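Long-range contact in outer membrane protein (Bartonella henselae, PDB 2FI9), which is of unknown function, is named an outer membrane protein, and belongs to the DUF498/DUF598 family: residues A[15-26]-A[118-128]. Numbering follows the deposited sequence.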
ATOM      1  N   ARG A  15      -7.557  -1.624  -8.660  1.00 33.08           N
ATOM      2  CA  ARG A  15      -7.434  -0.523  -7.695  1.00 32.91           C
ATOM      3  C   ARG A  15      -8.725   0.285  -7.638  1.00 32.95           C
ATOM      4  O   ARG A  15      -9.433   0.386  -8.631  1.00 33.40           O
ATOM      5  CB  ARG A  15      -6.284   0.390  -8.087  1.00 32.99           C
ATOM      6  CG  ARG A  15      -4.923  -0.233  -7.855  1.00 32.83           C
ATOM      7  CD  ARG A  15      -3.845   0.484  -8.626  1.00 33.90           C
ATOM      8  NE  ARG A  15      -4.034   0.355 -10.073  1.00 33.10           N
ATOM      9  CZ  ARG A  15      -3.256   0.945 -10.974  1.00 36.02           C
ATOM     10  NH1 ARG A  15      -2.233   1.711 -10.581  1.00 35.85           N
ATOM     11  NH2 ARG A  15      -3.494   0.767 -12.265  1.00 35.39           N
ATOM     12  N   ALA A  16      -9.013   0.869  -6.480  1.00 32.90           N
ATOM     13  CA  ALA A  16     -10.163   1.764  -6.296  1.00 33.08           C
ATOM     14  C   ALA A  16      -9.741   2.833  -5.302  1.00 33.29           C
ATOM     15  O   ALA A  16      -8.859   2.587  -4.497  1.00 32.56           O
ATOM     16  CB  ALA A  16     -11.356   0.990  -5.744  1.00 33.06           C
ATOM     17  N   PRO A  17     -10.376   4.019  -5.331  1.00 33.73           N
ATOM     18  CA  PRO A  17     -10.043   4.936  -4.228  1.00 33.83           C
ATOM     19  C   PRO A  17     -10.355   4.289  -2.878  1.00 33.78           C
ATOM     20  O   PRO A  17     -11.312   3.507  -2.770  1.00 33.90           O
ATOM     21  CB  PRO A  17     -10.962   6.142  -4.459  1.00 33.57           C
ATOM     22  CG  PRO A  17     -11.457   6.015  -5.863  1.00 34.40           C
ATOM     23  CD  PRO A  17     -11.323   4.590  -6.296  1.00 33.31           C
ATOM     24  N   ILE A  18      -9.544   4.598  -1.874  1.00 34.64           N
ATOM     25  CA  ILE A  18      -9.799   4.151  -0.510  1.00 34.35           C
ATOM     26  C   ILE A  18     -10.624   5.253   0.155  1.00 34.51           C
ATOM     27  O   ILE A  18     -10.122   6.364   0.385  1.00 34.19           O
ATOM     28  CB  ILE A  18      -8.475   3.875   0.264  1.00 34.28           C
ATOM     29  CG1 ILE A  18      -7.600   2.843  -0.455  1.00 33.77           C
ATOM     30  CG2 ILE A  18      -8.749   3.450   1.716  1.00 34.79           C
ATOM     31  CD1 ILE A  18      -8.302   1.593  -0.936  1.00 35.51           C
ATOM     32  N   ASP A  19     -11.884   4.934   0.447  1.00 34.58           N
ATOM     33  CA  ASP A  19     -12.854   5.920   0.935  1.00 34.68           C
ATOM     34  C   ASP A  19     -12.751   6.240   2.429  1.00 34.61           C
ATOM     35  O   ASP A  19     -13.276   7.260   2.872  1.00 34.04           O
ATOM     36  CB  ASP A  19     -14.280   5.488   0.571  1.00 35.16           C
ATOM     37  CG  ASP A  19     -14.458   5.322  -0.924  1.00 36.53           C
ATOM     38  OD1 ASP A  19     -13.874   6.124  -1.682  1.00 39.08           O
ATOM     39  OD2 ASP A  19     -15.159   4.389  -1.350  1.00 39.66           O
ATOM     40  N   ALA A  20     -12.090   5.372   3.194  1.00 33.90           N
ATOM     41  CA  ALA A  20     -11.937   5.571   4.633  1.00 33.87           C
ATOM     42  C   ALA A  20     -10.832   4.689   5.186  1.00 34.42           C
ATOM     43  O   ALA A  20     -10.496   3.658   4.596  1.00 34.22           O
ATOM     44  CB  ALA A  20     -13.238   5.299   5.363  1.00 33.74           C
ATOM     45  N   TYR A  21     -10.251   5.131   6.301  1.00 34.55           N
ATOM     46  CA  TYR A  21      -9.314   4.332   7.082  1.00 34.72           C
ATOM     47  C   TYR A  21      -9.656   4.596   8.549  1.00 34.78           C
ATOM     48  O   TYR A  21     -10.495   5.459   8.859  1.00 34.16           O
ATOM     49  CB  TYR A  21      -7.857   4.708   6.762  1.00 35.33           C
ATOM     50  CG  TYR A  21      -7.501   6.147   7.086  1.00 35.83           C
ATOM     51  CD1 TYR A  21      -6.886   6.473   8.288  1.00 37.05           C
ATOM     52  CD2 TYR A  21      -7.795   7.182   6.193  1.00 37.22           C
ATOM     53  CE1 TYR A  21      -6.566   7.801   8.605  1.00 38.60           C
ATOM     54  CE2 TYR A  21      -7.477   8.509   6.500  1.00 36.68           C
ATOM     55  CZ  TYR A  21      -6.871   8.806   7.697  1.00 37.28           C
ATOM     56  OH  TYR A  21      -6.543  10.105   8.009  1.00 38.89           O
ATOM     57  N   GLY A  22      -9.007   3.864   9.448  1.00 34.23           N
ATOM     58  CA  GLY A  22      -9.374   3.893  10.861  1.00 33.46           C
ATOM     59  C   GLY A  22     -10.101   2.617  11.214  1.00 33.57           C
ATOM     60  O   GLY A  22     -10.507   1.846  10.321  1.00 33.47           O
ATOM     61  N   ASN A  23     -10.277   2.390  12.514  1.00 33.10           N
ATOM     62  CA  ASN A  23     -11.074   1.278  13.015  1.00 33.34           C
ATOM     63  C   ASN A  23     -10.510  -0.078  12.590  1.00 32.85           C
ATOM     64  O   ASN A  23     -11.258  -1.032  12.323  1.00 32.72           O
ATOM     65  CB  ASN A  23     -12.542   1.424  12.578  1.00 34.00           C
ATOM     66  CG  ASN A  23     -13.461   0.405  13.249  1.00 36.48           C
ATOM     67  OD1 ASN A  23     -13.304   0.099  14.436  1.00 39.58           O
ATOM     68  ND2 ASN A  23     -14.424  -0.126  12.491  1.00 38.83           N
ATOM     69  N   GLY A  24      -9.185  -0.147  12.520  1.00 32.19           N
ATOM     70  CA  GLY A  24      -8.472  -1.363  12.167  1.00 32.00           C
ATOM     71  C   GLY A  24      -8.736  -1.822  10.739  1.00 31.78           C
ATOM     72  O   GLY A  24      -8.491  -2.984  10.398  1.00 32.45           O
ATOM     73  N   GLY A  25      -9.230  -0.929   9.893  1.00 30.94           N
ATOM     74  CA  GLY A  25      -9.413  -1.306   8.511  1.00 31.27           C
ATOM     75  C   GLY A  25      -9.593  -0.191   7.508  1.00 31.81           C
ATOM     76  O   GLY A  25      -9.139   0.949   7.699  1.00 32.00           O
ATOM     77  N   PHE A  26     -10.281  -0.542   6.429  1.00 31.69           N
ATOM     78  CA  PHE A  26     -10.438   0.342   5.288  1.00 31.90           C
ATOM     79  C   PHE A  26     -11.804   0.155   4.678  1.00 31.63           C
ATOM     80  O   PHE A  26     -12.415  -0.925   4.787  1.00 31.32           O
ATOM     81  CB  PHE A  26      -9.348   0.063   4.239  1.00 31.93           C
ATOM     82  CG  PHE A  26      -7.960   0.312   4.747  1.00 31.77           C
ATOM     83  CD1 PHE A  26      -7.438   1.609   4.806  1.00 30.54           C
ATOM     84  CD2 PHE A  26      -7.178  -0.750   5.199  1.00 32.01           C
ATOM     85  CE1 PHE A  26      -6.140   1.846   5.298  1.00 30.49           C
ATOM     86  CE2 PHE A  26      -5.907  -0.532   5.691  1.00 31.25           C
ATOM     87  CZ  PHE A  26      -5.377   0.778   5.753  1.00 32.56           C
ATOM     88  N   ARG A 118      -1.712   7.351 -12.594  1.00 36.35           N
ATOM     89  CA  ARG A 118      -0.302   6.984 -12.394  1.00 36.42           C
ATOM     90  C   ARG A 118      -0.243   5.492 -12.081  1.00 35.30           C
ATOM     91  O   ARG A 118      -1.196   4.943 -11.508  1.00 34.36           O
ATOM     92  CB  ARG A 118       0.317   7.780 -11.241  1.00 37.06           C
ATOM     93  CG  ARG A 118      -0.016   9.290 -11.209  1.00 41.19           C
ATOM     94  CD  ARG A 118       0.454  10.062 -12.452  1.00 46.30           C
ATOM     95  NE  ARG A 118       1.885   9.869 -12.672  1.00 49.82           N
ATOM     96  CZ  ARG A 118       2.849  10.562 -12.073  1.00 52.92           C
ATOM     97  NH1 ARG A 118       4.119  10.285 -12.332  1.00 52.83           N
ATOM     98  NH2 ARG A 118       2.554  11.522 -11.201  1.00 55.51           N
ATOM     99  N   ALA A 119       0.861   4.840 -12.453  1.00 34.10           N
ATOM    100  CA  ALA A 119       1.089   3.436 -12.097  1.00 33.06           C
ATOM    101  C   ALA A 119       1.465   3.341 -10.604  1.00 32.24           C
ATOM    102  O   ALA A 119       2.613   3.067 -10.256  1.00 31.83           O
ATOM    103  CB  ALA A 119       2.183   2.806 -13.002  1.00 32.43           C
ATOM    104  N   VAL A 120       0.479   3.566  -9.739  1.00 31.31           N
ATOM    105  CA  VAL A 120       0.692   3.657  -8.294  1.00 31.13           C
ATOM    106  C   VAL A 120       0.148   2.428  -7.568  1.00 31.14           C
ATOM    107  O   VAL A 120      -0.901   1.853  -7.954  1.00 30.69           O
ATOM    108  CB  VAL A 120       0.045   4.964  -7.717  1.00 30.89           C
ATOM    109  CG1 VAL A 120      -1.455   4.940  -7.860  1.00 31.79           C
ATOM    110  CG2 VAL A 120       0.480   5.234  -6.242  1.00 29.94           C
ATOM    111  N   ALA A 121       0.878   2.031  -6.530  1.00 30.47           N
ATOM    112  CA  ALA A 121       0.500   0.944  -5.650  1.00 30.78           C
ATOM    113  C   ALA A 121       0.581   1.479  -4.236  1.00 31.06           C
ATOM    114  O   ALA A 121       1.280   2.456  -3.982  1.00 31.85           O
ATOM    115  CB  ALA A 121       1.455  -0.261  -5.826  1.00 30.65           C
ATOM    116  N   ALA A 122      -0.118   0.836  -3.310  1.00 31.75           N
ATOM    117  CA  ALA A 122      -0.036   1.208  -1.897  1.00 31.31           C
ATOM    118  C   ALA A 122      -0.015  -0.026  -1.007  1.00 31.56           C
ATOM    119  O   ALA A 122      -0.726  -0.997  -1.268  1.00 32.12           O
ATOM    120  CB  ALA A 122      -1.215   2.098  -1.523  1.00 31.72           C
ATOM    121  N   LEU A 123       0.811   0.013   0.038  1.00 31.39           N
ATOM    122  CA  LEU A 123       0.770  -0.967   1.093  1.00 31.70           C
ATOM    123  C   LEU A 123       0.322  -0.203   2.313  1.00 31.53           C
ATOM    124  O   LEU A 123       0.980   0.751   2.711  1.00 32.10           O
ATOM    125  CB  LEU A 123       2.166  -1.551   1.322  1.00 31.77           C
ATOM    126  CG  LEU A 123       2.325  -2.528   2.490  1.00 33.31           C
ATOM    127  CD1 LEU A 123       1.341  -3.666   2.418  1.00 32.56           C
ATOM    128  CD2 LEU A 123       3.762  -3.096   2.539  1.00 33.85           C
ATOM    129  N   LEU A 124      -0.790  -0.603   2.913  1.00 31.04           N
ATOM    130  CA  LEU A 124      -1.381   0.227   3.958  1.00 31.55           C
ATOM    131  C   LEU A 124      -1.579  -0.536   5.260  1.00 31.52           C
ATOM    132  O   LEU A 124      -2.422  -1.430   5.321  1.00 31.54           O
ATOM    133  CB  LEU A 124      -2.710   0.820   3.471  1.00 31.05           C
ATOM    134  CG  LEU A 124      -2.680   1.578   2.134  1.00 31.08           C
ATOM    135  CD1 LEU A 124      -4.068   1.830   1.583  1.00 27.36           C
ATOM    136  CD2 LEU A 124      -1.948   2.913   2.252  1.00 29.31           C
ATOM    137  N   PHE A 125      -0.816  -0.177   6.295  1.00 30.99           N
ATOM    138  CA  PHE A 125      -1.042  -0.733   7.622  1.00 30.60           C
ATOM    139  C   PHE A 125      -2.290  -0.120   8.208  1.00 30.85           C
ATOM    140  O   PHE A 125      -2.401   1.091   8.295  1.00 30.51           O
ATOM    141  CB  PHE A 125       0.132  -0.461   8.536  1.00 31.01           C
ATOM    142  CG  PHE A 125      -0.006  -1.065   9.911  1.00 30.85           C
ATOM    143  CD1 PHE A 125       0.123  -2.438  10.100  1.00 29.30           C
ATOM    144  CD2 PHE A 125      -0.219  -0.253  11.024  1.00 31.30           C
ATOM    145  CE1 PHE A 125       0.016  -2.994  11.365  1.00 29.66           C
ATOM    146  CE2 PHE A 125      -0.303  -0.808  12.314  1.00 31.65           C
ATOM    147  CZ  PHE A 125      -0.191  -2.174  12.480  1.00 29.15           C
ATOM    148  N   ALA A 126      -3.222  -0.970   8.616  1.00 30.87           N
ATOM    149  CA  ALA A 126      -4.508  -0.513   9.135  1.00 30.85           C
ATOM    150  C   ALA A 126      -4.312   0.052  10.523  1.00 31.01           C
ATOM    151  O   ALA A 126      -3.775  -0.619  11.390  1.00 30.67           O
ATOM    152  CB  ALA A 126      -5.473  -1.657   9.191  1.00 30.92           C
ATOM    153  N   VAL A 127      -4.762   1.283  10.717  1.00 31.92           N
ATOM    154  CA  VAL A 127      -4.664   1.967  12.007  1.00 32.81           C
ATOM    155  C   VAL A 127      -6.010   1.995  12.716  1.00 33.47           C
ATOM    156  O   VAL A 127      -7.071   1.871  12.087  1.00 33.23           O
ATOM    157  CB  VAL A 127      -4.160   3.445  11.867  1.00 32.78           C
ATOM    158  CG1 VAL A 127      -2.707   3.494  11.448  1.00 32.66           C
ATOM    159  CG2 VAL A 127      -5.008   4.224  10.884  1.00 32.75           C
ATOM    160  N   GLU A 128      -5.959   2.171  14.037  1.00 34.16           N
ATOM    161  CA  GLU A 128      -7.166   2.432  14.821  1.00 35.38           C
ATOM    162  C   GLU A 128      -7.739   3.786  14.402  1.00 35.36           C
ATOM    163  O   GLU A 128      -8.949   3.950  14.314  1.00 34.30           O
ATOM    164  CB  GLU A 128      -6.857   2.440  16.318  1.00 35.74           C
ATOM    165  CG  GLU A 128      -6.512   1.092  16.893  1.00 38.21           C
ATOM    166  CD  GLU A 128      -7.693   0.147  16.914  1.00 42.38           C
ATOM    167  OE1 GLU A 128      -7.464  -1.074  16.776  1.00 44.06           O
ATOM    168  OE2 GLU A 128      -8.851   0.613  17.057  1.00 43.57           O
ATOM    169  OXT GLU A 128      -6.981   4.740  14.131  1.00 35.31           O
TER
HETATM  170  O   HOH W   1      -6.980   1.797   9.094  1.00 34.88           O
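F26 meets L124 and A126 where the three-stranded antiparallel sheet packs against strand 120-124 and the C-terminal tail after it. Its bond from CA to CB points toward 118-128. CG lies beside the backbone N, anti to the carbonyl carbon (chi1 -62°). CE1 comes up to L124 CB. F26 CZ touches L124 CB at 3.5 Å. F26 CE2 lies 3.7 Å from A126 CB and 3.6 Å from L124 O, and F125 O sits at the ring edge near its plane. I37 and T103 also touch this ring. Beside it, I18 CG1 reaches L124 CD1 at 4.2 Å.

The type I' turn from G22 to G25 takes up the C-terminus. N23 N donates almost straight (174°) to E128 O, 2.7 Å away. G24 N donates to V127 O at 3.0 Å, on a more bent line. Both donors stand above the carbonyl planes, off the lone pairs. Water 1 joins G22 N, G25 O and V127 N, accepting from both amides and donating to the carbonyl. Y21 CD1 meets V127 CG2 edge-on.

At the other end, R15 bends at chi3 (-65°) and NH1 donates to V120 O at 2.9 Å, close to the guanidinium plane.

The chemistry implies an apolar centre joining the two sheets, with polar bonds at both ends. E128 O belongs to the terminal carboxylate, so its negative charge probably strengthens the bond from N23 N.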